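Local coordinates for RING finger protein unkempt homolog (Mus musculus, PDB 5ELH) that binds RNA sequence-specifically through clustered CCCH zinc fingers and represses translation to set the early morphology of cortical neurons, at residues T25-Y30 with W35-Q40. Numbering follows the deposited sequence.
Sequences TQHRPY and WHFVNQ. With ZN (zinc ion), chain D.
Tyr-30 meets both His-36 and Gln-40, its CE1 edge turned to the imidazole and one face to the amide. CE1 stands over the centre of the His-36 ring, 3.5 Å from His-36 ND1, an edge-to-face pair whose planes meet at 57°. Tyr-30 reaches this place because its CG is anti to the backbone N (chi1 -180°), which sends the phenol toward 35-40. There its OH passes close to CA of Trp-35 and is hydrogen-bonded to the backbone O of His-34. Gln-40 approaches from the opposite direction, its amide lying nearly parallel to the phenol, with NE2 3.1 Å from Tyr-30 CE2. The other amide atom, OE1, accepts two backbone N-H groups: His-36 N at 2.9 Å, nearly in line with the C=O, and Phe-37 N at 2.7 Å, from above the carbonyl plane. Both bonds fix the rotation of the amide and hold it flat against Tyr-30. Without the amide, as with an alanine at Gln-40, these two N-H groups would probably lose their acceptor and the phenol face its amide cover. The contact belongs to the first CCCH zinc finger, where His-36 NE2 binds zinc at 2.0 Å and Cys-16, Cys-24 and Cys-32 complete the site. The other ring nitrogen, His-36 ND1, donates to ND1 of His-27 across 3.2 Å, at an angle of 168°; the acceptor lies in the plane of the His-36 ring, while the donor sits tilted out of the His-27 plane. This second-shell bond probably helps set the rotation of the zinc-binding imidazole. His-27 CE1 also meets CE2 of Phe-37 at 3.7 Å, rim to rim, extending the aromatic cluster, and Phe-19 joins it by stacking on His-36 and meeting Phe-37 edge-to-face.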
ATOM      1  N   THR A  25       0.700 -15.330 -13.995  1.00 43.67           N
ATOM      2  CA  THR A  25       0.101 -16.658 -13.944  1.00 46.03           C
ATOM      3  C   THR A  25      -1.307 -16.617 -13.384  1.00 43.14           C
ATOM      4  O   THR A  25      -1.929 -17.667 -13.214  1.00 41.37           O
ATOM      5  CB  THR A  25       0.901 -17.593 -13.021  1.00 43.66           C
ATOM      6  OG1 THR A  25       0.787 -17.132 -11.666  1.00 43.62           O
ATOM      7  CG2 THR A  25       2.361 -17.626 -13.421  1.00 45.56           C
ATOM      8  N   GLN A  26      -1.792 -15.413 -13.076  1.00 37.51           N
ATOM      9  CA  GLN A  26      -3.092 -15.235 -12.437  1.00 50.14           C
ATOM     10  C   GLN A  26      -4.074 -14.520 -13.359  1.00 46.51           C
ATOM     11  O   GLN A  26      -4.855 -13.680 -12.916  1.00 47.39           O
ATOM     12  CB  GLN A  26      -2.938 -14.455 -11.129  1.00 45.91           C
ATOM     13  CG  GLN A  26      -2.184 -15.210 -10.048  1.00 46.44           C
ATOM     14  CD  GLN A  26      -2.004 -14.381  -8.794  1.00 51.06           C
ATOM     15  OE1 GLN A  26      -1.904 -13.159  -8.861  1.00 50.59           O
ATOM     16  NE2 GLN A  26      -1.968 -15.042  -7.642  1.00 52.28           N
ATOM     17  N   HIS A  27      -4.017 -14.863 -14.643  1.00 39.07           N
ATOM     18  CA  HIS A  27      -4.966 -14.378 -15.639  1.00 43.70           C
ATOM     19  C   HIS A  27      -5.722 -15.577 -16.191  1.00 62.74           C
ATOM     20  O   HIS A  27      -5.113 -16.439 -16.828  1.00 68.76           O
ATOM     21  CB  HIS A  27      -4.222 -13.690 -16.788  1.00 43.99           C
ATOM     22  CG  HIS A  27      -5.110 -13.280 -17.925  1.00 38.07           C
ATOM     23  ND1 HIS A  27      -5.812 -12.091 -17.933  1.00 40.26           N
ATOM     24  CD2 HIS A  27      -5.410 -13.897 -19.091  1.00 43.42           C
ATOM     25  CE1 HIS A  27      -6.508 -11.999 -19.052  1.00 39.86           C
ATOM     26  NE2 HIS A  27      -6.282 -13.083 -19.772  1.00 41.80           N
ATOM     27  N   ARG A  28      -7.034 -15.635 -15.963  1.00 65.11           N
ATOM     28  CA  ARG A  28      -7.850 -16.772 -16.416  1.00 63.70           C
ATOM     29  C   ARG A  28      -7.284 -18.101 -15.880  1.00 64.19           C
ATOM     30  O   ARG A  28      -6.483 -18.751 -16.553  1.00 72.32           O
ATOM     31  CB  ARG A  28      -7.937 -16.764 -17.954  1.00 58.00           C
ATOM     32  CG  ARG A  28      -8.475 -18.024 -18.640  1.00 61.19           C
ATOM     33  CD  ARG A  28      -7.647 -18.281 -19.909  1.00 63.57           C
ATOM     34  NE  ARG A  28      -7.945 -19.541 -20.600  1.00 70.38           N
ATOM     35  CZ  ARG A  28      -8.729 -19.657 -21.673  1.00 70.89           C
ATOM     36  NH1 ARG A  28      -9.331 -18.593 -22.204  1.00 72.63           N
ATOM     37  NH2 ARG A  28      -8.917 -20.852 -22.217  1.00 67.89           N
ATOM     38  N   PRO A  29      -7.684 -18.502 -14.656  1.00 58.49           N
ATOM     39  CA  PRO A  29      -8.625 -17.802 -13.773  1.00 54.23           C
ATOM     40  C   PRO A  29      -8.021 -16.501 -13.267  1.00 55.34           C
ATOM     41  O   PRO A  29      -6.969 -16.502 -12.624  1.00 55.52           O
ATOM     42  CB  PRO A  29      -8.838 -18.790 -12.624  1.00 55.67           C
ATOM     43  CG  PRO A  29      -7.596 -19.595 -12.586  1.00 60.06           C
ATOM     44  CD  PRO A  29      -7.095 -19.683 -14.000  1.00 60.32           C
ATOM     45  N   TYR A  30      -8.683 -15.396 -13.584  1.00 52.08           N
ATOM     46  CA  TYR A  30      -8.178 -14.073 -13.252  1.00 53.09           C
ATOM     47  C   TYR A  30      -8.255 -13.832 -11.748  1.00 51.22           C
ATOM     48  O   TYR A  30      -9.236 -13.291 -11.257  1.00 41.73           O
ATOM     49  CB  TYR A  30      -8.980 -13.017 -14.018  1.00 49.45           C
ATOM     50  CG  TYR A  30      -8.556 -11.586 -13.766  1.00 46.41           C
ATOM     51  CD1 TYR A  30      -7.215 -11.220 -13.765  1.00 44.45           C
ATOM     52  CD2 TYR A  30      -9.504 -10.595 -13.547  1.00 45.29           C
ATOM     53  CE1 TYR A  30      -6.833  -9.909 -13.541  1.00 41.66           C
ATOM     54  CE2 TYR A  30      -9.134  -9.287 -13.321  1.00 38.30           C
ATOM     55  CZ  TYR A  30      -7.804  -8.948 -13.319  1.00 34.26           C
ATOM     56  OH  TYR A  30      -7.450  -7.636 -13.090  1.00 29.93           O
ATOM     57  N   TRP A  35      -4.890  -4.793 -11.959  1.00 23.08           N
ATOM     58  CA  TRP A  35      -5.646  -4.815 -13.201  1.00 21.83           C
ATOM     59  C   TRP A  35      -4.756  -5.207 -14.377  1.00 23.79           C
ATOM     60  O   TRP A  35      -3.558  -4.914 -14.404  1.00 24.13           O
ATOM     61  CB  TRP A  35      -6.425  -3.514 -13.466  1.00 20.47           C
ATOM     62  CG  TRP A  35      -5.658  -2.242 -13.660  1.00 20.16           C
ATOM     63  CD1 TRP A  35      -5.440  -1.271 -12.732  1.00 19.16           C
ATOM     64  CD2 TRP A  35      -5.062  -1.774 -14.877  1.00 21.03           C
ATOM     65  NE1 TRP A  35      -4.735  -0.233 -13.286  1.00 23.64           N
ATOM     66  CE2 TRP A  35      -4.486  -0.518 -14.604  1.00 21.80           C
ATOM     67  CE3 TRP A  35      -4.947  -2.304 -16.166  1.00 24.86           C
ATOM     68  CZ2 TRP A  35      -3.806   0.222 -15.570  1.00 21.27           C
ATOM     69  CZ3 TRP A  35      -4.267  -1.572 -17.126  1.00 23.29           C
ATOM     70  CH2 TRP A  35      -3.707  -0.319 -16.821  1.00 24.82           C
ATOM     71  N   HIS A  36      -5.365  -5.902 -15.326  1.00 24.38           N
ATOM     72  CA  HIS A  36      -4.676  -6.336 -16.530  1.00 26.17           C
ATOM     73  C   HIS A  36      -5.147  -5.485 -17.719  1.00 28.32           C
ATOM     74  O   HIS A  36      -4.346  -5.060 -18.543  1.00 27.05           O
ATOM     75  CB  HIS A  36      -4.929  -7.829 -16.777  1.00 27.73           C
ATOM     76  CG  HIS A  36      -4.215  -8.740 -15.819  1.00 28.46           C
ATOM     77  ND1 HIS A  36      -4.246 -10.113 -15.942  1.00 31.28           N
ATOM     78  CD2 HIS A  36      -3.452  -8.482 -14.732  1.00 27.93           C
ATOM     79  CE1 HIS A  36      -3.532 -10.660 -14.975  1.00 30.62           C
ATOM     80  NE2 HIS A  36      -3.035  -9.696 -14.228  1.00 29.30           N
ATOM     81  N   PHE A  37      -6.451  -5.235 -17.800  1.00 25.55           N
ATOM     82  CA  PHE A  37      -6.993  -4.351 -18.827  1.00 26.16           C
ATOM     83  C   PHE A  37      -7.560  -3.118 -18.176  1.00 25.12           C
ATOM     84  O   PHE A  37      -8.027  -3.167 -17.044  1.00 21.92           O
ATOM     85  CB  PHE A  37      -8.067  -5.054 -19.647  1.00 25.83           C
ATOM     86  CG  PHE A  37      -7.584  -6.320 -20.278  1.00 27.91           C
ATOM     87  CD1 PHE A  37      -6.728  -6.277 -21.354  1.00 30.76           C
ATOM     88  CD2 PHE A  37      -7.964  -7.546 -19.767  1.00 35.33           C
ATOM     89  CE1 PHE A  37      -6.265  -7.446 -21.931  1.00 36.11           C
ATOM     90  CE2 PHE A  37      -7.506  -8.721 -20.341  1.00 40.66           C
ATOM     91  CZ  PHE A  37      -6.656  -8.666 -21.424  1.00 40.56           C
ATOM     92  N   VAL A  38      -7.506  -2.007 -18.898  1.00 22.99           N
ATOM     93  CA  VAL A  38      -7.928  -0.730 -18.341  1.00 21.46           C
ATOM     94  C   VAL A  38      -9.357  -0.785 -17.803  1.00 21.95           C
ATOM     95  O   VAL A  38      -9.664  -0.161 -16.781  1.00 19.06           O
ATOM     96  CB  VAL A  38      -7.769   0.397 -19.385  1.00 21.89           C
ATOM     97  CG1 VAL A  38      -8.407   1.690 -18.892  1.00 34.25           C
ATOM     98  CG2 VAL A  38      -6.301   0.610 -19.676  1.00 24.58           C
ATOM     99  N   ASN A  39     -10.232  -1.539 -18.464  1.00 21.12           N
ATOM    100  CA  ASN A  39     -11.613  -1.632 -17.990  1.00 26.63           C
ATOM    101  C   ASN A  39     -11.770  -2.420 -16.691  1.00 25.28           C
ATOM    102  O   ASN A  39     -12.862  -2.462 -16.128  1.00 24.68           O
ATOM    103  CB  ASN A  39     -12.560  -2.161 -19.072  1.00 24.70           C
ATOM    104  CG  ASN A  39     -12.216  -3.555 -19.536  1.00 31.14           C
ATOM    105  OD1 ASN A  39     -11.393  -4.245 -18.943  1.00 33.15           O
ATOM    106  ND2 ASN A  39     -12.854  -3.976 -20.615  1.00 42.82           N
ATOM    107  N   GLN A  40     -10.685  -3.013 -16.201  1.00 25.28           N
ATOM    108  CA  GLN A  40     -10.707  -3.689 -14.900  1.00 22.43           C
ATOM    109  C   GLN A  40     -10.260  -2.790 -13.754  1.00 25.72           C
ATOM    110  O   GLN A  40     -10.422  -3.140 -12.578  1.00 20.88           O
ATOM    111  CB  GLN A  40      -9.816  -4.922 -14.928  1.00 25.33           C
ATOM    112  CG  GLN A  40     -10.231  -5.952 -15.934  1.00 29.44           C
ATOM    113  CD  GLN A  40      -9.179  -7.032 -16.110  1.00 36.17           C
ATOM    114  OE1 GLN A  40      -7.980  -6.754 -16.130  1.00 24.33           O
ATOM    115  NE2 GLN A  40      -9.626  -8.275 -16.227  1.00 39.61           N
TER
HETATM  116 ZN    ZN D 201      -1.511 -10.003 -12.907  1.00 36.93          ZN